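PDB 6TY0: p1 from Rice yellow mottle virus, which acts as a viral RNA silencing suppressor, probably through two unrelated zinc fingers, of which this N-terminal part carries a four-cysteine zinc site. Local coordinates for residues V6-T11 and L46-N51; V21-A26 and K78-I83; R42-R47 and P84-D89. One frame throughout, in Å; residues are numbered along the deposited sequence.

Contact 1 of 3, residues V6-T11 and L46-N51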
ATOM      1  N   VAL A   6       8.506  -2.659   9.651  1.00 32.84           N
ATOM      2  CA  VAL A   6       9.815  -3.168   9.283  1.00 33.46           C
ATOM      3  C   VAL A   6      10.882  -2.470  10.123  1.00 33.21           C
ATOM      4  O   VAL A   6      10.972  -1.249  10.118  1.00 33.32           O
ATOM      5  CB  VAL A   6      10.134  -2.873   7.823  1.00 35.98           C
ATOM      6  CG1 VAL A   6      11.491  -3.443   7.454  1.00 34.57           C
ATOM      7  CG2 VAL A   6       9.035  -3.441   6.927  1.00 41.01           C
ATOM      8  N   LEU A   7      11.632  -3.256  10.892  1.00 32.05           N
ATOM      9  CA  LEU A   7      12.708  -2.736  11.756  1.00 33.80           C
ATOM     10  C   LEU A   7      14.004  -2.922  11.016  1.00 33.27           C
ATOM     11  O   LEU A   7      14.288  -4.020  10.516  1.00 34.41           O
ATOM     12  CB  LEU A   7      12.763  -3.501  13.064  1.00 34.18           C
ATOM     13  CG  LEU A   7      13.880  -3.118  14.042  1.00 38.58           C
ATOM     14  CD1 LEU A   7      13.712  -1.711  14.592  1.00 38.79           C
ATOM     15  CD2 LEU A   7      13.852  -4.127  15.182  1.00 40.83           C
ATOM     16  N   ILE A   8      14.757  -1.854  10.866  1.00 31.02           N
ATOM     17  CA  ILE A   8      16.050  -1.942  10.187  1.00 33.29           C
ATOM     18  C   ILE A   8      17.180  -1.545  11.146  1.00 35.82           C
ATOM     19  O   ILE A   8      17.138  -0.462  11.729  1.00 36.50           O
ATOM     20  CB  ILE A   8      16.046  -1.050   8.961  1.00 34.10           C
ATOM     21  CG1 ILE A   8      15.007  -1.586   7.961  1.00 35.58           C
ATOM     22  CG2 ILE A   8      17.417  -1.006   8.313  1.00 36.33           C
ATOM     23  CD1 ILE A   8      14.578  -0.527   7.014  1.00 35.87           C
ATOM     24  N   ARG A   9      18.150  -2.421  11.315  1.00 33.10           N
ATOM     25  CA  ARG A   9      19.349  -2.121  12.145  1.00 37.67           C
ATOM     26  C   ARG A   9      20.642  -2.300  11.315  1.00 38.32           C
ATOM     27  O   ARG A   9      20.617  -3.006  10.310  1.00 39.74           O
ATOM     28  CB  ARG A   9      19.382  -3.040  13.351  1.00 39.53           C
ATOM     29  CG  ARG A   9      18.181  -2.945  14.278  1.00 45.57           C
ATOM     30  CD  ARG A   9      18.544  -3.475  15.651  1.00 53.04           C
ATOM     31  NE  ARG A   9      17.656  -4.529  16.135  1.00 66.15           N
ATOM     32  CZ  ARG A   9      17.656  -5.797  15.703  1.00 76.74           C
ATOM     33  NH1 ARG A   9      18.470  -6.183  14.726  1.00 79.72           N
ATOM     34  NH2 ARG A   9      16.815  -6.684  16.234  1.00 78.39           N
ATOM     35  N   PRO A  10      21.761  -1.690  11.745  1.00 38.45           N
ATOM     36  CA  PRO A  10      22.970  -1.626  10.924  1.00 38.20           C
ATOM     37  C   PRO A  10      23.633  -2.998  10.801  1.00 39.67           C
ATOM     38  O   PRO A  10      23.522  -3.835  11.705  1.00 37.77           O
ATOM     39  CB  PRO A  10      23.899  -0.675  11.704  1.00 41.83           C
ATOM     40  CG  PRO A  10      23.066  -0.110  12.821  1.00 41.00           C
ATOM     41  CD  PRO A  10      21.994  -1.114  13.090  1.00 38.56           C
ATOM     42  N   THR A  11      24.285  -3.242   9.681  1.00 42.00           N
ATOM     43  CA  THR A  11      25.156  -4.452   9.566  1.00 45.00           C
ATOM     44  C   THR A  11      26.356  -4.287  10.489  1.00 47.58           C
ATOM     45  O   THR A  11      26.628  -3.170  10.929  1.00 44.59           O
ATOM     46  CB  THR A  11      25.671  -4.570   8.144  1.00 44.55           C
ATOM     47  OG1 THR A  11      26.054  -3.260   7.680  1.00 46.72           O
ATOM     48  CG2 THR A  11      24.573  -5.106   7.223  1.00 43.60           C
ATOM     49  N   LEU A  46      15.410  -6.538   9.820  1.00 38.62           N
ATOM     50  CA  LEU A  46      16.421  -6.596   8.766  1.00 37.10           C
ATOM     51  C   LEU A  46      17.703  -5.890   9.184  1.00 42.57           C
ATOM     52  O   LEU A  46      17.682  -5.007  10.064  1.00 40.33           O
ATOM     53  CB  LEU A  46      15.943  -5.878   7.525  1.00 38.37           C
ATOM     54  CG  LEU A  46      14.573  -6.244   6.914  1.00 40.81           C
ATOM     55  CD1 LEU A  46      14.271  -5.249   5.833  1.00 39.42           C
ATOM     56  CD2 LEU A  46      14.535  -7.679   6.364  1.00 39.06           C
ATOM     57  N   ARG A  47      18.801  -6.247   8.509  1.00 38.51           N
ATOM     58  CA  ARG A  47      20.090  -5.625   8.704  1.00 39.21           C
ATOM     59  C   ARG A  47      20.448  -4.998   7.404  1.00 38.13           C
ATOM     60  O   ARG A  47      20.386  -5.649   6.359  1.00 38.61           O
ATOM     61  CB  ARG A  47      21.165  -6.663   9.050  1.00 42.75           C
ATOM     62  CG  ARG A  47      21.023  -7.260  10.419  1.00 45.22           C
ATOM     63  CD  ARG A  47      21.736  -6.410  11.447  1.00 50.17           C
ATOM     64  NE  ARG A  47      21.373  -6.852  12.783  1.00 55.33           N
ATOM     65  CZ  ARG A  47      21.629  -6.185  13.904  1.00 61.93           C
ATOM     66  NH1 ARG A  47      22.277  -5.022  13.885  1.00 60.35           N
ATOM     67  NH2 ARG A  47      21.231  -6.693  15.060  1.00 65.07           N
ATOM     68  N   ALA A  48      20.826  -3.731   7.451  1.00 35.04           N
ATOM     69  CA  ALA A  48      21.278  -3.029   6.277  1.00 35.00           C
ATOM     70  C   ALA A  48      22.439  -2.118   6.628  1.00 38.28           C
ATOM     71  O   ALA A  48      22.769  -1.932   7.809  1.00 41.97           O
ATOM     72  CB  ALA A  48      20.139  -2.204   5.704  1.00 34.99           C
ATOM     73  N   ASP A  49      23.002  -1.492   5.601  1.00 41.35           N
ATOM     74  CA  ASP A  49      24.205  -0.675   5.760  1.00 44.41           C
ATOM     75  C   ASP A  49      23.887   0.763   6.124  1.00 39.17           C
ATOM     76  O   ASP A  49      23.378   1.509   5.288  1.00 38.27           O
ATOM     77  CB  ASP A  49      25.008  -0.634   4.464  1.00 43.91           C
ATOM     78  CG  ASP A  49      25.722  -1.956   4.172  1.00 45.68           C
ATOM     79  OD1 ASP A  49      26.163  -2.671   5.114  1.00 48.05           O
ATOM     80  OD2 ASP A  49      25.804  -2.261   2.968  1.00 51.77           O
ATOM     81  N   PHE A  50      24.247   1.151   7.345  1.00 40.77           N
ATOM     82  CA  PHE A  50      24.094   2.535   7.749  1.00 38.98           C
ATOM     83  C   PHE A  50      24.971   3.397   6.854  1.00 40.56           C
ATOM     84  O   PHE A  50      26.096   3.059   6.555  1.00 45.52           O
ATOM     85  CB  PHE A  50      24.435   2.743   9.214  1.00 40.82           C
ATOM     86  CG  PHE A  50      24.434   4.195   9.612  1.00 43.98           C
ATOM     87  CD1 PHE A  50      23.236   4.854   9.882  1.00 42.40           C
ATOM     88  CD2 PHE A  50      25.625   4.915   9.699  1.00 44.93           C
ATOM     89  CE1 PHE A  50      23.205   6.190  10.206  1.00 41.09           C
ATOM     90  CE2 PHE A  50      25.597   6.261  10.047  1.00 47.25           C
ATOM     91  CZ  PHE A  50      24.389   6.895  10.302  1.00 41.94           C
ATOM     92  N   ASN A  51      24.440   4.503   6.399  1.00 40.71           N
ATOM     93  CA  ASN A  51      25.215   5.432   5.639  1.00 44.22           C
ATOM     94  C   ASN A  51      24.671   6.830   5.850  1.00 46.45           C
ATOM     95  O   ASN A  51      23.493   7.061   5.593  1.00 43.49           O
ATOM     96  CB  ASN A  51      25.128   5.093   4.173  1.00 48.29           C
ATOM     97  CG  ASN A  51      26.006   5.992   3.337  1.00 54.35           C
ATOM     98  OD1 ASN A  51      25.936   7.215   3.414  1.00 55.19           O
ATOM     99  ND2 ASN A  51      26.839   5.388   2.532  1.00 55.52           N
TER

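Contact 2 of 3, residues V21-A26 and K78-I83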
ATOM      1  N   VAL A  21      27.225   8.400  15.578  1.00 51.74           N
ATOM      2  CA  VAL A  21      26.276   9.493  15.479  1.00 47.95           C
ATOM      3  C   VAL A  21      25.036   9.278  16.324  1.00 47.02           C
ATOM      4  O   VAL A  21      24.180  10.151  16.356  1.00 49.15           O
ATOM      5  CB  VAL A  21      25.895   9.832  14.018  1.00 57.14           C
ATOM      6  CG1 VAL A  21      27.102  10.400  13.269  1.00 60.18           C
ATOM      7  CG2 VAL A  21      25.297   8.637  13.268  1.00 54.73           C
ATOM      8  N   GLY A  22      24.942   8.136  17.011  1.00 44.95           N
ATOM      9  CA  GLY A  22      23.753   7.766  17.814  1.00 45.55           C
ATOM     10  C   GLY A  22      22.470   7.369  17.064  1.00 50.50           C
ATOM     11  O   GLY A  22      21.376   7.483  17.631  1.00 52.31           O
ATOM     12  N   TYR A  23      22.575   6.872  15.818  1.00 50.09           N
ATOM     13  CA  TYR A  23      21.363   6.475  15.002  1.00 43.31           C
ATOM     14  C   TYR A  23      21.378   4.991  14.766  1.00 45.33           C
ATOM     15  O   TYR A  23      21.979   4.514  13.803  1.00 44.87           O
ATOM     16  CB  TYR A  23      21.343   7.216  13.696  1.00 44.09           C
ATOM     17  CG  TYR A  23      20.003   7.292  13.036  1.00 45.44           C
ATOM     18  CD1 TYR A  23      19.165   8.340  13.317  1.00 42.84           C
ATOM     19  CD2 TYR A  23      19.574   6.316  12.128  1.00 43.59           C
ATOM     20  CE1 TYR A  23      17.936   8.445  12.741  1.00 44.85           C
ATOM     21  CE2 TYR A  23      18.331   6.418  11.521  1.00 44.35           C
ATOM     22  CZ  TYR A  23      17.516   7.484  11.834  1.00 41.69           C
ATOM     23  OH  TYR A  23      16.267   7.670  11.282  1.00 43.17           O
ATOM     24  N   THR A  24      20.752   4.265  15.689  1.00 40.49           N
ATOM     25  CA  THR A  24      20.941   2.839  15.842  1.00 44.18           C
ATOM     26  C   THR A  24      19.897   1.971  15.089  1.00 41.14           C
ATOM     27  O   THR A  24      20.051   0.749  15.021  1.00 37.76           O
ATOM     28  CB  THR A  24      20.869   2.462  17.341  1.00 45.76           C
ATOM     29  OG1 THR A  24      19.566   2.783  17.878  1.00 52.59           O
ATOM     30  CG2 THR A  24      21.930   3.233  18.109  1.00 59.53           C
ATOM     31  N   HIS A  25      18.826   2.580  14.585  1.00 34.94           N
ATOM     32  CA  HIS A  25      17.799   1.798  13.899  1.00 36.88           C
ATOM     33  C   HIS A  25      16.808   2.682  13.214  1.00 37.06           C
ATOM     34  O   HIS A  25      16.646   3.866  13.583  1.00 34.15           O
ATOM     35  CB  HIS A  25      17.054   0.859  14.875  1.00 41.33           C
ATOM     36  CG  HIS A  25      16.102   1.564  15.787  1.00 48.16           C
ATOM     37  ND1 HIS A  25      16.492   2.119  16.984  1.00 50.34           N
ATOM     38  CD2 HIS A  25      14.770   1.794  15.686  1.00 51.80           C
ATOM     39  CE1 HIS A  25      15.447   2.660  17.583  1.00 52.75           C
ATOM     40  NE2 HIS A  25      14.389   2.475  16.819  1.00 54.72           N
ATOM     41  N   ALA A  26      16.123   2.112  12.217  1.00 33.11           N
ATOM     42  CA  ALA A  26      14.967   2.765  11.586  1.00 33.57           C
ATOM     43  C   ALA A  26      13.759   1.854  11.710  1.00 34.33           C
ATOM     44  O   ALA A  26      13.859   0.651  11.543  1.00 34.43           O
ATOM     45  CB  ALA A  26      15.249   3.052  10.126  1.00 35.31           C
ATOM     46  N   LYS A  78      15.700   6.752   5.455  1.00 36.80           N
ATOM     47  CA  LYS A  78      16.858   7.619   5.578  1.00 37.26           C
ATOM     48  C   LYS A  78      17.994   6.907   6.240  1.00 31.68           C
ATOM     49  O   LYS A  78      17.807   6.232   7.237  1.00 30.85           O
ATOM     50  CB  LYS A  78      16.486   8.829   6.431  1.00 41.53           C
ATOM     51  CG  LYS A  78      15.589   9.788   5.711  1.00 49.72           C
ATOM     52  CD  LYS A  78      15.317  10.994   6.576  1.00 60.10           C
ATOM     53  CE  LYS A  78      14.587  12.031   5.749  1.00 68.99           C
ATOM     54  NZ  LYS A  78      14.084  13.122   6.620  1.00 79.49           N
ATOM     55  N   TYR A  79      19.184   7.104   5.689  1.00 32.74           N
ATOM     56  CA  TYR A  79      20.468   6.629   6.243  1.00 34.82           C
ATOM     57  C   TYR A  79      20.734   5.154   6.262  1.00 34.87           C
ATOM     58  O   TYR A  79      21.614   4.687   7.009  1.00 33.72           O
ATOM     59  CB  TYR A  79      20.714   7.186   7.662  1.00 36.16           C
ATOM     60  CG  TYR A  79      20.182   8.585   7.862  1.00 42.64           C
ATOM     61  CD1 TYR A  79      20.579   9.660   7.061  1.00 45.19           C
ATOM     62  CD2 TYR A  79      19.217   8.813   8.839  1.00 48.24           C
ATOM     63  CE1 TYR A  79      20.037  10.946   7.271  1.00 46.38           C
ATOM     64  CE2 TYR A  79      18.695  10.057   9.060  1.00 46.54           C
ATOM     65  CZ  TYR A  79      19.093  11.112   8.280  1.00 47.58           C
ATOM     66  OH  TYR A  79      18.464  12.300   8.580  1.00 53.27           O
ATOM     67  N   PHE A  80      19.926   4.389   5.545  1.00 35.66           N
ATOM     68  CA  PHE A  80      20.193   2.972   5.412  1.00 35.85           C
ATOM     69  C   PHE A  80      20.128   2.658   3.916  1.00 38.72           C
ATOM     70  O   PHE A  80      19.310   3.225   3.156  1.00 41.00           O
ATOM     71  CB  PHE A  80      19.231   2.107   6.198  1.00 34.94           C
ATOM     72  CG  PHE A  80      19.547   2.021   7.637  1.00 34.95           C
ATOM     73  CD1 PHE A  80      20.540   1.208   8.082  1.00 37.33           C
ATOM     74  CD2 PHE A  80      18.854   2.782   8.546  1.00 38.74           C
ATOM     75  CE1 PHE A  80      20.838   1.110   9.425  1.00 38.00           C
ATOM     76  CE2 PHE A  80      19.147   2.711   9.897  1.00 40.09           C
ATOM     77  CZ  PHE A  80      20.134   1.870  10.339  1.00 42.58           C
ATOM     78  N   THR A  81      21.011   1.765   3.512  1.00 37.94           N
ATOM     79  CA  THR A  81      21.160   1.473   2.115  1.00 43.02           C
ATOM     80  C   THR A  81      21.404  -0.043   1.922  1.00 35.59           C
ATOM     81  O   THR A  81      21.675  -0.774   2.892  1.00 36.07           O
ATOM     82  CB  THR A  81      22.243   2.431   1.553  1.00 47.47           C
ATOM     83  OG1 THR A  81      21.990   2.654   0.169  1.00 56.33           O
ATOM     84  CG2 THR A  81      23.665   1.905   1.782  1.00 48.47           C
ATOM     85  N   ASN A  82      21.284  -0.542   0.683  1.00 38.81           N
ATOM     86  CA  ASN A  82      21.368  -2.011   0.445  1.00 37.66           C
ATOM     87  C   ASN A  82      20.435  -2.789   1.342  1.00 35.38           C
ATOM     88  O   ASN A  82      20.821  -3.787   1.958  1.00 35.00           O
ATOM     89  CB  ASN A  82      22.769  -2.552   0.675  1.00 40.86           C
ATOM     90  CG  ASN A  82      23.799  -1.834  -0.155  1.00 49.32           C
ATOM     91  OD1 ASN A  82      23.557  -1.510  -1.323  1.00 55.05           O
ATOM     92  ND2 ASN A  82      24.952  -1.531   0.459  1.00 48.30           N
ATOM     93  N   ILE A  83      19.199  -2.313   1.445  1.00 35.92           N
ATOM     94  CA  ILE A  83      18.267  -2.928   2.355  1.00 36.43           C
ATOM     95  C   ILE A  83      17.788  -4.253   1.699  1.00 36.23           C
ATOM     96  O   ILE A  83      17.319  -4.242   0.571  1.00 37.40           O
ATOM     97  CB  ILE A  83      17.085  -1.983   2.642  1.00 37.40           C
ATOM     98  CG1 ILE A  83      17.600  -0.621   3.209  1.00 39.14           C
ATOM     99  CG2 ILE A  83      16.143  -2.638   3.651  1.00 36.42           C
ATOM    100  CD1 ILE A  83      16.525   0.458   3.345  1.00 36.67           C
TER
HETATM  101  O   HOH W   1      15.809   6.222   9.072  1.00 36.80           O

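Contact 3 of 3, residues R42-R47 and P84-D89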
ATOM      1  N   ARG A  42       4.617 -11.667   8.688  1.00 41.81           N
ATOM      2  CA  ARG A  42       4.922 -11.091   9.990  1.00 47.97           C
ATOM      3  C   ARG A  42       5.905  -9.968   9.813  1.00 44.94           C
ATOM      4  O   ARG A  42       6.734 -10.005   8.898  1.00 40.81           O
ATOM      5  CB  ARG A  42       5.541 -12.152  10.921  1.00 53.06           C
ATOM      6  CG  ARG A  42       4.604 -13.313  11.205  1.00 60.90           C
ATOM      7  CD  ARG A  42       5.297 -14.527  11.797  1.00 67.79           C
ATOM      8  NE  ARG A  42       4.267 -15.447  12.257  1.00 82.30           N
ATOM      9  CZ  ARG A  42       3.525 -15.285  13.362  1.00 95.58           C
ATOM     10  NH1 ARG A  42       3.705 -14.243  14.181  1.00 92.71           N
ATOM     11  NH2 ARG A  42       2.590 -16.185  13.660  1.00105.98           N
ATOM     12  N   ASP A  43       5.841  -9.016  10.733  1.00 43.08           N
ATOM     13  CA  ASP A  43       6.731  -7.840  10.728  1.00 45.58           C
ATOM     14  C   ASP A  43       8.188  -8.290  10.667  1.00 42.36           C
ATOM     15  O   ASP A  43       8.630  -8.994  11.543  1.00 40.13           O
ATOM     16  CB  ASP A  43       6.511  -6.997  11.985  1.00 46.31           C
ATOM     17  CG  ASP A  43       5.146  -6.365  12.027  1.00 46.83           C
ATOM     18  OD1 ASP A  43       4.555  -6.132  10.960  1.00 52.75           O
ATOM     19  OD2 ASP A  43       4.662  -6.079  13.128  1.00 55.28           O
ATOM     20  N   PRO A  44       8.913  -7.938   9.594  1.00 40.28           N
ATOM     21  CA  PRO A  44      10.304  -8.342   9.507  1.00 37.47           C
ATOM     22  C   PRO A  44      11.277  -7.431  10.236  1.00 38.98           C
ATOM     23  O   PRO A  44      11.007  -6.230  10.447  1.00 38.64           O
ATOM     24  CB  PRO A  44      10.615  -8.229   8.029  1.00 39.03           C
ATOM     25  CG  PRO A  44       9.692  -7.203   7.532  1.00 41.24           C
ATOM     26  CD  PRO A  44       8.445  -7.334   8.349  1.00 40.31           C
ATOM     27  N   SER A  45      12.431  -8.018  10.519  1.00 36.57           N
ATOM     28  CA  SER A  45      13.548  -7.378  11.166  1.00 40.36           C
ATOM     29  C   SER A  45      14.786  -7.613  10.292  1.00 41.45           C
ATOM     30  O   SER A  45      15.122  -8.757   9.996  1.00 41.98           O
ATOM     31  CB  SER A  45      13.714  -7.991  12.540  1.00 42.42           C
ATOM     32  OG  SER A  45      14.740  -7.333  13.246  1.00 48.03           O
ATOM     33  N   LEU A  46      15.410  -6.538   9.820  1.00 38.62           N
ATOM     34  CA  LEU A  46      16.421  -6.596   8.766  1.00 37.10           C
ATOM     35  C   LEU A  46      17.703  -5.890   9.184  1.00 42.57           C
ATOM     36  O   LEU A  46      17.682  -5.007  10.064  1.00 40.33           O
ATOM     37  CB  LEU A  46      15.943  -5.878   7.525  1.00 38.37           C
ATOM     38  CG  LEU A  46      14.573  -6.244   6.914  1.00 40.81           C
ATOM     39  CD1 LEU A  46      14.271  -5.249   5.833  1.00 39.42           C
ATOM     40  CD2 LEU A  46      14.535  -7.679   6.364  1.00 39.06           C
ATOM     41  N   ARG A  47      18.801  -6.247   8.509  1.00 38.51           N
ATOM     42  CA  ARG A  47      20.090  -5.625   8.704  1.00 39.21           C
ATOM     43  C   ARG A  47      20.448  -4.998   7.404  1.00 38.13           C
ATOM     44  O   ARG A  47      20.386  -5.649   6.359  1.00 38.61           O
ATOM     45  CB  ARG A  47      21.165  -6.663   9.050  1.00 42.75           C
ATOM     46  CG  ARG A  47      21.023  -7.260  10.419  1.00 45.22           C
ATOM     47  CD  ARG A  47      21.736  -6.410  11.447  1.00 50.17           C
ATOM     48  NE  ARG A  47      21.373  -6.852  12.783  1.00 55.33           N
ATOM     49  CZ  ARG A  47      21.629  -6.185  13.904  1.00 61.93           C
ATOM     50  NH1 ARG A  47      22.277  -5.022  13.885  1.00 60.35           N
ATOM     51  NH2 ARG A  47      21.231  -6.693  15.060  1.00 65.07           N
ATOM     52  N   PRO A  84      17.901  -5.378   2.399  1.00 35.81           N
ATOM     53  CA  PRO A  84      17.464  -6.612   1.733  1.00 38.96           C
ATOM     54  C   PRO A  84      15.965  -6.522   1.291  1.00 40.36           C
ATOM     55  O   PRO A  84      15.128  -6.039   2.051  1.00 39.90           O
ATOM     56  CB  PRO A  84      17.654  -7.702   2.791  1.00 38.23           C
ATOM     57  CG  PRO A  84      18.585  -7.112   3.828  1.00 41.60           C
ATOM     58  CD  PRO A  84      18.363  -5.621   3.783  1.00 40.95           C
ATOM     59  N   PRO A  85      15.660  -6.951   0.056  1.00 41.28           N
ATOM     60  CA  PRO A  85      14.273  -7.095  -0.424  1.00 37.68           C
ATOM     61  C   PRO A  85      13.504  -8.030   0.484  1.00 32.31           C
ATOM     62  O   PRO A  85      14.049  -9.002   0.947  1.00 34.23           O
ATOM     63  CB  PRO A  85      14.436  -7.759  -1.795  1.00 43.52           C
ATOM     64  CG  PRO A  85      15.887  -7.641  -2.146  1.00 47.19           C
ATOM     65  CD  PRO A  85      16.632  -7.596  -0.855  1.00 41.78           C
ATOM     66  N   VAL A  86      12.263  -7.710   0.822  1.00 30.83           N
ATOM     67  CA  VAL A  86      11.432  -8.588   1.655  1.00 31.43           C
ATOM     68  C   VAL A  86      10.434  -9.264   0.735  1.00 31.24           C
ATOM     69  O   VAL A  86       9.786  -8.602  -0.079  1.00 31.49           O
ATOM     70  CB  VAL A  86      10.656  -7.800   2.715  1.00 34.82           C
ATOM     71  CG1 VAL A  86       9.795  -8.744   3.583  1.00 34.17           C
ATOM     72  CG2 VAL A  86      11.632  -6.979   3.553  1.00 34.65           C
ATOM     73  N   HIS A  87      10.314 -10.569   0.869  1.00 31.02           N
ATOM     74  CA  HIS A  87       9.466 -11.396   0.004  1.00 35.08           C
ATOM     75  C   HIS A  87       8.572 -12.233   0.853  1.00 35.03           C
ATOM     76  O   HIS A  87       9.046 -12.970   1.681  1.00 35.31           O
ATOM     77  CB  HIS A  87      10.318 -12.357  -0.819  1.00 39.64           C
ATOM     78  CG  HIS A  87      11.081 -11.670  -1.883  1.00 38.69           C
ATOM     79  ND1 HIS A  87      10.457 -10.968  -2.885  1.00 44.51           N
ATOM     80  CD2 HIS A  87      12.406 -11.542  -2.096  1.00 40.52           C
ATOM     81  CE1 HIS A  87      11.370 -10.434  -3.677  1.00 43.88           C
ATOM     82  NE2 HIS A  87      12.559 -10.781  -3.228  1.00 40.69           N
ATOM     83  N   PHE A  88       7.273 -12.087   0.667  1.00 33.85           N
ATOM     84  CA  PHE A  88       6.305 -12.972   1.296  1.00 34.12           C
ATOM     85  C   PHE A  88       5.723 -13.813   0.192  1.00 35.15           C
ATOM     86  O   PHE A  88       4.819 -13.376  -0.527  1.00 36.12           O
ATOM     87  CB  PHE A  88       5.214 -12.156   1.988  1.00 34.12           C
ATOM     88  CG  PHE A  88       5.704 -11.462   3.216  1.00 31.70           C
ATOM     89  CD1 PHE A  88       6.114 -12.203   4.312  1.00 34.76           C
ATOM     90  CD2 PHE A  88       5.809 -10.100   3.261  1.00 32.63           C
ATOM     91  CE1 PHE A  88       6.605 -11.566   5.446  1.00 36.67           C
ATOM     92  CE2 PHE A  88       6.320  -9.450   4.378  1.00 35.22           C
ATOM     93  CZ  PHE A  88       6.704 -10.186   5.486  1.00 35.17           C
ATOM     94  N   ASP A  89       6.295 -15.009   0.042  1.00 36.41           N
ATOM     95  CA  ASP A  89       5.770 -16.049  -0.853  1.00 37.60           C
ATOM     96  C   ASP A  89       4.921 -16.974  -0.004  1.00 39.30           C
ATOM     97  O   ASP A  89       5.448 -17.842   0.667  1.00 36.12           O
ATOM     98  CB  ASP A  89       6.915 -16.801  -1.545  1.00 38.18           C
ATOM     99  CG  ASP A  89       7.756 -15.867  -2.425  1.00 40.38           C
ATOM    100  OD1 ASP A  89       7.180 -15.176  -3.267  1.00 41.05           O
ATOM    101  OD2 ASP A  89       8.973 -15.790  -2.233  1.00 41.02           O
TER

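Contact 1 of 3, residues V6-T11 and L46-N51
L7 and R9 grip the backbone of L46 between them: the amide N of L46 donates to O of L7 at 2.8 Å, and the amide N of R9 donates to O of L46 at 2.9 Å. One step on, A48 N reaches O of R9 at 3.0 Å. Two residues on from R9, T11 makes the next link, its N lying 2.7 Å from O of A48, above the carbonyl plane and not on a lone pair. T11 also gives its hydroxyl proton to D49, OG1 standing 2.6 Å from OD1 and meeting the anti lone pair of the carboxylate; just past the strand end, threonine's short hydroxyl can reach the carboxylate. R47, bent at its second torsion (chi2 -87°), turns back so that NH1 meets O of P10 at 2.8 Å, in the carbonyl plane and close to its own guanidinium plane. R9 lies over one face of that guanidinium, with the two planes 39° apart. R9 NH1 and R47 NH2, both donors of like charge, stand 2.8 Å apart; no bond is possible and the placing of these ends is doubtful.

This is the parallel central pair of a mixed four-stranded sheet, in which strand 26-32 flanks 2-10 and strand 80-81 flanks 45-51. On the face away from the arginines, V6 CG1 touches L46 CD1 at 3.7 Å and the methyls of I8 and A48 meet, branched and small apolar residues fitting the buried side where F80 packs on I8. Further out, P10 and F50 lie against A18 of helix 15-21. T14 OG1 bonds to both T11 OG1 and F50 N, while the other oxygen of D49 is held by N82 ND2.

Contact 2 of 3, residues V21-A26 and K78-I83
The Y23 ring receives the edge of Y79 on one face, with CD2 of Y79 3.7 Å from CZ of Y23. Ring centres are 5.1 Å apart and the planes stand at 85°, a T-shaped stack. At the rim of Y23, near its plane, lies F80, its CE2 4.1 Å from CE2 of Y23. CB of K78 lies over one face of the Y79 ring, near its rim. F80 also touches A26, CB of A26 to CE2 of F80 being 3.9 Å; the small methyl suits so close an approach of a buried ring.

The first torsion of Y23 places CG anti to the backbone N (chi1 -159°), swinging the ring from the loop after helix 15-21 toward the corner at K78 and Y79. That helix ends in a Schellman motif at G22, whose positive phi favours glycine. Backbone bonds from Y79 to N51 and from T81 to D49 set the second segment beside strand 45-51.

A water bridges the hydroxyl of Y23 (OH to water 2.7 Å) and the carbonyl of K78, donating to the latter. The contact is thus mixed: Y23 packs its ring carbons while its hydroxyl binds water, and F80, with no polar end, suits the buried side.

Contact 3 of 3, residues R42-R47 and P84-D89
L46 and V86 meet through branches set by their first torsions. In L46, CG is turned beside the backbone N (chi1 -53°), which sends the isobutyl end across to V86; in V86, CG1 lies anti to the backbone N (chi1 -180°) and CG2 beside it, so the two methyls splay toward different neighbours. CG2 of V86 touches CD1 of L46 at 3.9 Å, the side chains meeting obliquely, and CG1 of V86 faces CG of P44 at 4.2 Å. F88 presents the edge of its ring: CZ is 3.4 Å from O of R42, and CD of P44 lies farther off at the same edge, 4.4 Å from CZ. At the far end, CD of P84 comes to 3.3 Å from O of R47.

The residue types fit a mainly apolar seam, in which ring carbons of F88 and P84 also lie against backbone carbonyls. One methyl of V86 rests against the two methyls of L46, and the rigid prolines offer carbon surface. R42 points its side chain away, and R47 is turned to P10. L46 also leans on I83. F88 meets the ring of F62 with planes about 30° apart, and backbone bonds from V86 to S59 and S61 hold its strand to 54-64.

The segments run nearly antiparallel, but their nearest CA atoms are 7.1 Å apart (L46 to P84), too far for strand pairing. The arrangement is side-chain packing between two β-sheets, through strands 45-51 and 86-90 and the loops leading into them. Strands 54-64 and 86-90 lead to C64 and C92 of the Cys4 zinc site; the side chain of C64 is about 9 Å from that of F88.

In the fold
From the N terminus, strand 2-10 runs into contact 1, which closes a loop holding helix 15-21 and strand 26-32 and sets strand 45-51 beside 2-10. Contact 2 starts within that loop and ends beyond it, at 78-83, so the two contacts cross; it ties the loop after the helix to the edge strand 80-81. Contact 3 begins where contact 1 ends, sharing L46 and R47, and closes the loop from 47 to 84, which carries strands 54-64, 70-77 and 80-81; it crosses contact 2. Together, contacts 1 and 2 bind the four-stranded sheet and its helix, and contact 3 joins that sheet to the one whose strands lead to the zinc site.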